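Local coordinates for protein 4-hydroxybenzoyl-CoA thioesterase (Staphylococcus aureus, PDB 6FDG) that probably hydrolyses the thioester of DHNA-CoA in the vitamin K2 pathway, as a hotdog-fold acyl-CoA thioesterase, at residues T6-R11 with A27-V32; V32-Y37 with Y90-F95. All blocks are in the same frame, centred on the assembly; numbering follows the deposited sequence.

In the fold
Both contacts pack helix 26-41 against the concave side of the same curved sheet, and they share Val32. Both are buried. The centre of contact 2 lies about 4 Å from the centre of the chain, and that of contact 1 about 10 Å. Contact 1 holds the first half of the helix to the end of strand 2-9 and is wholly apolar across its segments. In contact 2, Arg34 and Tyr37 of the next turns meet Tyr90 and Tyr92 of strand 88-95, and a hydrogen bond is included. The two meet where Thr6 OG1 lies 2.6 Å from Asp36 OD2, a probable hydrogen bond. Both also touch the second subunit.

Contact 1 of 2, residues T6-R11 with A27-V32; sequences TEIEAR and ATWFEV
The indole of Trp29 carries Ile8 on one face. Ile8 CG2 sits over the five-membered ring, 4.0 Å from its centroid and 12° off the ring normal, a CH-pi contact. Beside the six-membered ring, at CZ2 and CH2, Ala10 approaches obliquely, with CB 4.0 Å from Trp29 CZ2. The indole N-H is not used across these segments; Trp29 NE1 hydrogen-bonds to Glu14 OE2. The side chain also touches Ile21, Ile68 and Val74, and its ring meets the ring of Tyr26 at an inclined angle.

Ile8 is the central residue of the contact. Its two branches do different work. CG2 covers the indole, while the extended arm carries CD1 on toward the helix. There CD1 reaches both Trp29 CB, at 3.8 Å, and Val32 CG1, at 4.0 Å. The methyl thus fits between side chains about one helical turn apart. Val32 points CG1 at the strand because this branch is anti to the backbone N (chi1 169°). The same methyl lies 4.1 Å from Thr6 CG2.

This is the hotdog fold, in which a curved antiparallel sheet wraps a long central helix. The short segments, strand 6-9 and helix 27-32, run at 141° to each other, and their axes come within 9.6 Å. Residues alternate along the strand: Thr6 and Ile8 face the helix, and Glu7 and Glu9 turn away to form salt bridges with Lys75 and Lys73. The hydroxyl of Thr6 is also occupied, by a hydrogen bond with Asp36 of the helix. On the outer side of the helix, Val32 also packs on Arg11 of a second subunit.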
# COMPACT_ATOMS: atom_id res chain seq x y z
N THR A 6 8.46 -18.23 -8.63
CA THR A 6 7.34 -17.41 -8.94
C THR A 6 7.76 -16.20 -9.72
O THR A 6 8.64 -15.43 -9.27
CB THR A 6 6.67 -16.93 -7.62
OG1 THR A 6 6.42 -18.03 -6.75
CG2 THR A 6 5.39 -16.15 -7.86
N GLU A 7 7.09 -15.89 -10.81
CA GLU A 7 7.41 -14.67 -11.59
C GLU A 7 6.45 -13.57 -11.12
O GLU A 7 5.23 -13.77 -11.02
CB GLU A 7 7.19 -14.94 -13.08
CG GLU A 7 8.16 -15.99 -13.62
CD GLU A 7 8.08 -16.06 -15.16
OE1 GLU A 7 8.48 -15.06 -15.81
OE2 GLU A 7 7.57 -17.07 -15.70
N ILE A 8 7.02 -12.39 -10.90
CA ILE A 8 6.30 -11.20 -10.52
C ILE A 8 6.72 -10.05 -11.44
O ILE A 8 7.91 -9.83 -11.64
CB ILE A 8 6.58 -10.85 -9.03
CG1 ILE A 8 6.17 -12.03 -8.12
CG2 ILE A 8 5.92 -9.51 -8.67
CD1 ILE A 8 6.40 -11.74 -6.64
N GLU A 9 5.76 -9.32 -11.94
CA GLU A 9 6.08 -8.13 -12.75
C GLU A 9 5.84 -6.91 -11.87
O GLU A 9 4.74 -6.71 -11.37
CB GLU A 9 5.17 -8.08 -13.97
CG GLU A 9 5.44 -6.85 -14.82
CD GLU A 9 5.35 -7.12 -16.31
OE1 GLU A 9 4.41 -7.80 -16.75
OE2 GLU A 9 6.28 -6.70 -17.03
N ALA A 10 6.87 -6.10 -11.67
CA ALA A 10 6.77 -4.93 -10.85
C ALA A 10 5.71 -3.99 -11.36
O ALA A 10 5.48 -3.87 -12.61
CB ALA A 10 8.10 -4.23 -10.79
N ARG A 11 5.05 -3.26 -10.49
CA ARG A 11 4.02 -2.29 -10.83
C ARG A 11 4.55 -0.89 -10.59
O ARG A 11 5.30 -0.65 -9.68
CB ARG A 11 2.77 -2.50 -9.94
CG ARG A 11 2.09 -3.84 -10.23
CD ARG A 11 1.12 -4.17 -9.13
NE ARG A 11 0.35 -5.36 -9.44
CZ ARG A 11 -0.65 -5.88 -8.70
NH1 ARG A 11 -1.00 -5.27 -7.64
NH2 ARG A 11 -1.29 -6.92 -9.19
N ALA A 27 7.75 -7.50 1.30
CA ALA A 27 6.95 -8.47 2.04
C ALA A 27 5.78 -8.97 1.22
O ALA A 27 5.46 -10.18 1.32
CB ALA A 27 6.54 -7.91 3.35
N THR A 28 5.15 -8.11 0.43
CA THR A 28 4.05 -8.54 -0.42
C THR A 28 4.52 -9.52 -1.46
O THR A 28 3.82 -10.52 -1.75
CB THR A 28 3.30 -7.35 -1.03
OG1 THR A 28 2.82 -6.56 0.04
CG2 THR A 28 2.25 -7.74 -1.94
N TRP A 29 5.69 -9.29 -2.03
CA TRP A 29 6.21 -10.23 -3.02
C TRP A 29 6.59 -11.55 -2.38
O TRP A 29 6.29 -12.60 -2.98
CB TRP A 29 7.47 -9.66 -3.70
CG TRP A 29 7.15 -8.50 -4.63
CD1 TRP A 29 6.00 -7.89 -4.84
CD2 TRP A 29 8.11 -7.83 -5.48
NE1 TRP A 29 6.10 -6.86 -5.79
CE2 TRP A 29 7.42 -6.86 -6.18
CE3 TRP A 29 9.47 -7.99 -5.69
CZ2 TRP A 29 7.99 -6.05 -7.18
CZ3 TRP A 29 10.08 -7.17 -6.65
CH2 TRP A 29 9.32 -6.23 -7.37
N PHE A 30 7.11 -11.55 -1.15
CA PHE A 30 7.36 -12.83 -0.43
C PHE A 30 6.04 -13.52 -0.21
O PHE A 30 6.00 -14.77 -0.32
CB PHE A 30 8.05 -12.61 0.87
CG PHE A 30 9.49 -12.15 0.80
CD1 PHE A 30 10.26 -12.12 -0.34
CD2 PHE A 30 10.13 -11.84 2.01
CE1 PHE A 30 11.62 -11.72 -0.32
CE2 PHE A 30 11.47 -11.50 2.06
CZ PHE A 30 12.19 -11.43 0.86
N GLU A 31 4.94 -12.81 0.12
CA GLU A 31 3.64 -13.45 0.28
C GLU A 31 3.17 -14.10 -0.98
O GLU A 31 2.69 -15.26 -0.96
CB GLU A 31 2.66 -12.40 0.77
CG GLU A 31 1.22 -12.87 0.75
CD GLU A 31 0.29 -11.66 0.94
OE1 GLU A 31 -0.33 -11.18 -0.11
OE2 GLU A 31 0.05 -11.28 2.13
N VAL A 32 3.24 -13.39 -2.11
CA VAL A 32 2.84 -13.95 -3.38
C VAL A 32 3.64 -15.24 -3.65
O VAL A 32 3.08 -16.27 -4.04
CB VAL A 32 3.03 -12.92 -4.51
CG1 VAL A 32 2.88 -13.55 -5.93
CG2 VAL A 32 2.05 -11.81 -4.35

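Contact 2 of 2, residues V32-Y37 with Y90-F95; sequences VARLDY and YKYEIF
Arg34 meets two tyrosines of the strand at once. Its NH2 donates a hydrogen bond to Tyr92 OH, 2.9 Å long with an angle of 158° at the hydrogen. The oxygen lies at the edge of the guanidinium, nearly in its plane. The guanidinium and phenol planes are steeply inclined. The aliphatic part of Arg34 covers Tyr90. CD stands over the centre of that ring, 3.8 Å from the centroid, in a CH-pi contact, and CG lies 3.8 Å from Tyr90 CE2. The chain leaves the helix extended and bends at chi3 (64°), which lets CD rest on one tyrosine while NH2 turns to the other.

Tyr90 also meets Tyr37, three residues after Arg34. Its edge faces the Tyr37 ring in an offset edge-to-face pair, with centroids 6.0 Å apart and planes at 90°. The closest atoms are Tyr90 CE2 and Tyr37 CD1, at 4.0 Å. Ala33 makes a lighter contact, with CB 4.4 Å from Tyr92 CD2.

Further out, Thr107 OG1 on the neighbouring strand 101-113 shares a hydrogen bond with Tyr92 OH, and the ring of Tyr92 stacks with Phe30. Tyr90 OH and Tyr133 OH of helix 127-141 are also hydrogen-bonded. Strand 88-95 thus presents Tyr90 and Tyr92 to the central helix of the hotdog fold.

All five touching residues are buried. Two hydrogen-bond partners, Arg34 and Thr107, grip the phenol oxygen of Tyr92 and would limit its movement. The guanidinium is a donor here, and its positive charge would probably polarise the Tyr92 hydroxyl. The arginine thus directs its charged end to the Tyr92 oxygen and its methylenes to the Tyr90 face, which is consistent with a charged side chain being accommodated in a buried place.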
# COMPACT_ATOMS: atom_id res chain seq x y z
N VAL A 32 3.24 -13.39 -2.11
CA VAL A 32 2.84 -13.95 -3.38
C VAL A 32 3.64 -15.24 -3.65
O VAL A 32 3.08 -16.27 -4.04
CB VAL A 32 3.03 -12.92 -4.51
CG1 VAL A 32 2.88 -13.55 -5.93
CG2 VAL A 32 2.05 -11.81 -4.35
N ALA A 33 4.90 -15.22 -3.43
CA ALA A 33 5.77 -16.38 -3.64
C ALA A 33 5.46 -17.51 -2.73
O ALA A 33 5.38 -18.69 -3.19
CB ALA A 33 7.22 -15.94 -3.60
N ARG A 34 5.26 -17.23 -1.45
CA ARG A 34 4.98 -18.25 -0.49
C ARG A 34 3.61 -18.95 -0.78
O ARG A 34 3.50 -20.17 -0.72
CB ARG A 34 4.88 -17.56 0.92
CG ARG A 34 4.54 -18.47 2.04
CD ARG A 34 4.67 -17.78 3.39
NE ARG A 34 3.76 -16.69 3.60
CZ ARG A 34 4.09 -15.41 3.63
NH1 ARG A 34 3.10 -14.50 3.96
NH2 ARG A 34 5.25 -14.92 3.24
N LEU A 35 2.62 -18.17 -1.18
CA LEU A 35 1.31 -18.73 -1.51
C LEU A 35 1.46 -19.55 -2.81
O LEU A 35 0.67 -20.56 -2.94
CB LEU A 35 0.28 -17.62 -1.59
CG LEU A 35 -0.14 -17.02 -0.24
CD1 LEU A 35 -0.99 -15.75 -0.44
CD2 LEU A 35 -0.95 -18.00 0.61
N ASP A 36 2.34 -19.17 -3.73
CA ASP A 36 2.56 -19.96 -4.94
C ASP A 36 3.23 -21.25 -4.54
O ASP A 36 2.91 -22.34 -5.09
CB ASP A 36 3.46 -19.15 -5.91
CG ASP A 36 3.64 -19.79 -7.27
OD1 ASP A 36 2.63 -20.28 -7.84
OD2 ASP A 36 4.81 -19.78 -7.72
N TYR A 37 4.20 -21.29 -3.62
CA TYR A 37 4.85 -22.51 -3.10
C TYR A 37 3.75 -23.42 -2.59
O TYR A 37 3.70 -24.63 -2.90
CB TYR A 37 5.90 -22.18 -2.05
CG TYR A 37 6.52 -23.34 -1.40
CD1 TYR A 37 5.91 -24.00 -0.32
CD2 TYR A 37 7.77 -23.83 -1.82
CE1 TYR A 37 6.48 -25.08 0.31
CE2 TYR A 37 8.38 -24.91 -1.20
CZ TYR A 37 7.75 -25.55 -0.15
OH TYR A 37 8.38 -26.66 0.47
N TYR A 90 10.22 -19.86 5.99
CA TYR A 90 10.43 -19.83 4.54
C TYR A 90 11.60 -18.94 4.27
O TYR A 90 11.77 -17.87 4.92
CB TYR A 90 9.21 -19.29 3.82
CG TYR A 90 7.95 -20.08 3.93
CD1 TYR A 90 7.19 -20.12 5.06
CD2 TYR A 90 7.56 -20.90 2.86
CE1 TYR A 90 6.02 -20.90 5.13
CE2 TYR A 90 6.37 -21.68 2.91
CZ TYR A 90 5.71 -21.64 4.05
OH TYR A 90 4.49 -22.42 4.14
N LYS A 91 12.41 -19.29 3.29
CA LYS A 91 13.48 -18.43 2.77
C LYS A 91 13.21 -18.16 1.32
O LYS A 91 12.58 -18.93 0.57
CB LYS A 91 14.87 -19.08 2.96
CG LYS A 91 15.37 -18.93 4.38
CD LYS A 91 16.72 -19.58 4.64
CE LYS A 91 17.77 -18.87 3.85
NZ LYS A 91 19.07 -18.97 4.69
N TYR A 92 13.73 -16.99 0.89
CA TYR A 92 13.52 -16.49 -0.44
C TYR A 92 14.77 -15.90 -1.06
O TYR A 92 15.65 -15.34 -0.38
CB TYR A 92 12.55 -15.29 -0.45
CG TYR A 92 11.26 -15.60 0.33
CD1 TYR A 92 11.23 -15.32 1.72
CD2 TYR A 92 10.14 -16.05 -0.27
CE1 TYR A 92 10.10 -15.63 2.49
CE2 TYR A 92 8.97 -16.33 0.49
CZ TYR A 92 8.97 -16.05 1.84
OH TYR A 92 7.77 -16.29 2.60
N GLU A 93 14.83 -16.00 -2.37
CA GLU A 93 15.85 -15.26 -3.21
C GLU A 93 15.10 -14.63 -4.33
O GLU A 93 14.27 -15.27 -4.98
CB GLU A 93 16.91 -16.25 -3.79
CG GLU A 93 17.79 -16.83 -2.77
CD GLU A 93 18.78 -17.92 -3.28
OE1 GLU A 93 18.50 -18.47 -4.33
OE2 GLU A 93 19.66 -18.19 -2.48
N ILE A 94 15.40 -13.36 -4.63
CA ILE A 94 14.79 -12.67 -5.76
C ILE A 94 15.86 -12.35 -6.81
O ILE A 94 16.93 -11.78 -6.47
CB ILE A 94 14.14 -11.35 -5.39
CG1 ILE A 94 13.08 -11.57 -4.27
CG2 ILE A 94 13.55 -10.69 -6.61
CD1 ILE A 94 12.37 -10.31 -3.87
N PHE A 95 15.62 -12.84 -8.03
CA PHE A 95 16.52 -12.55 -9.19
C PHE A 95 15.85 -11.58 -10.05
O PHE A 95 14.67 -11.61 -10.41
CB PHE A 95 16.78 -13.90 -9.89
CG PHE A 95 17.47 -14.93 -9.04
CD1 PHE A 95 18.89 -15.00 -8.94
CD2 PHE A 95 16.72 -15.83 -8.26
CE1 PHE A 95 19.55 -15.90 -8.09
CE2 PHE A 95 17.39 -16.73 -7.43
CZ PHE A 95 18.76 -16.78 -7.33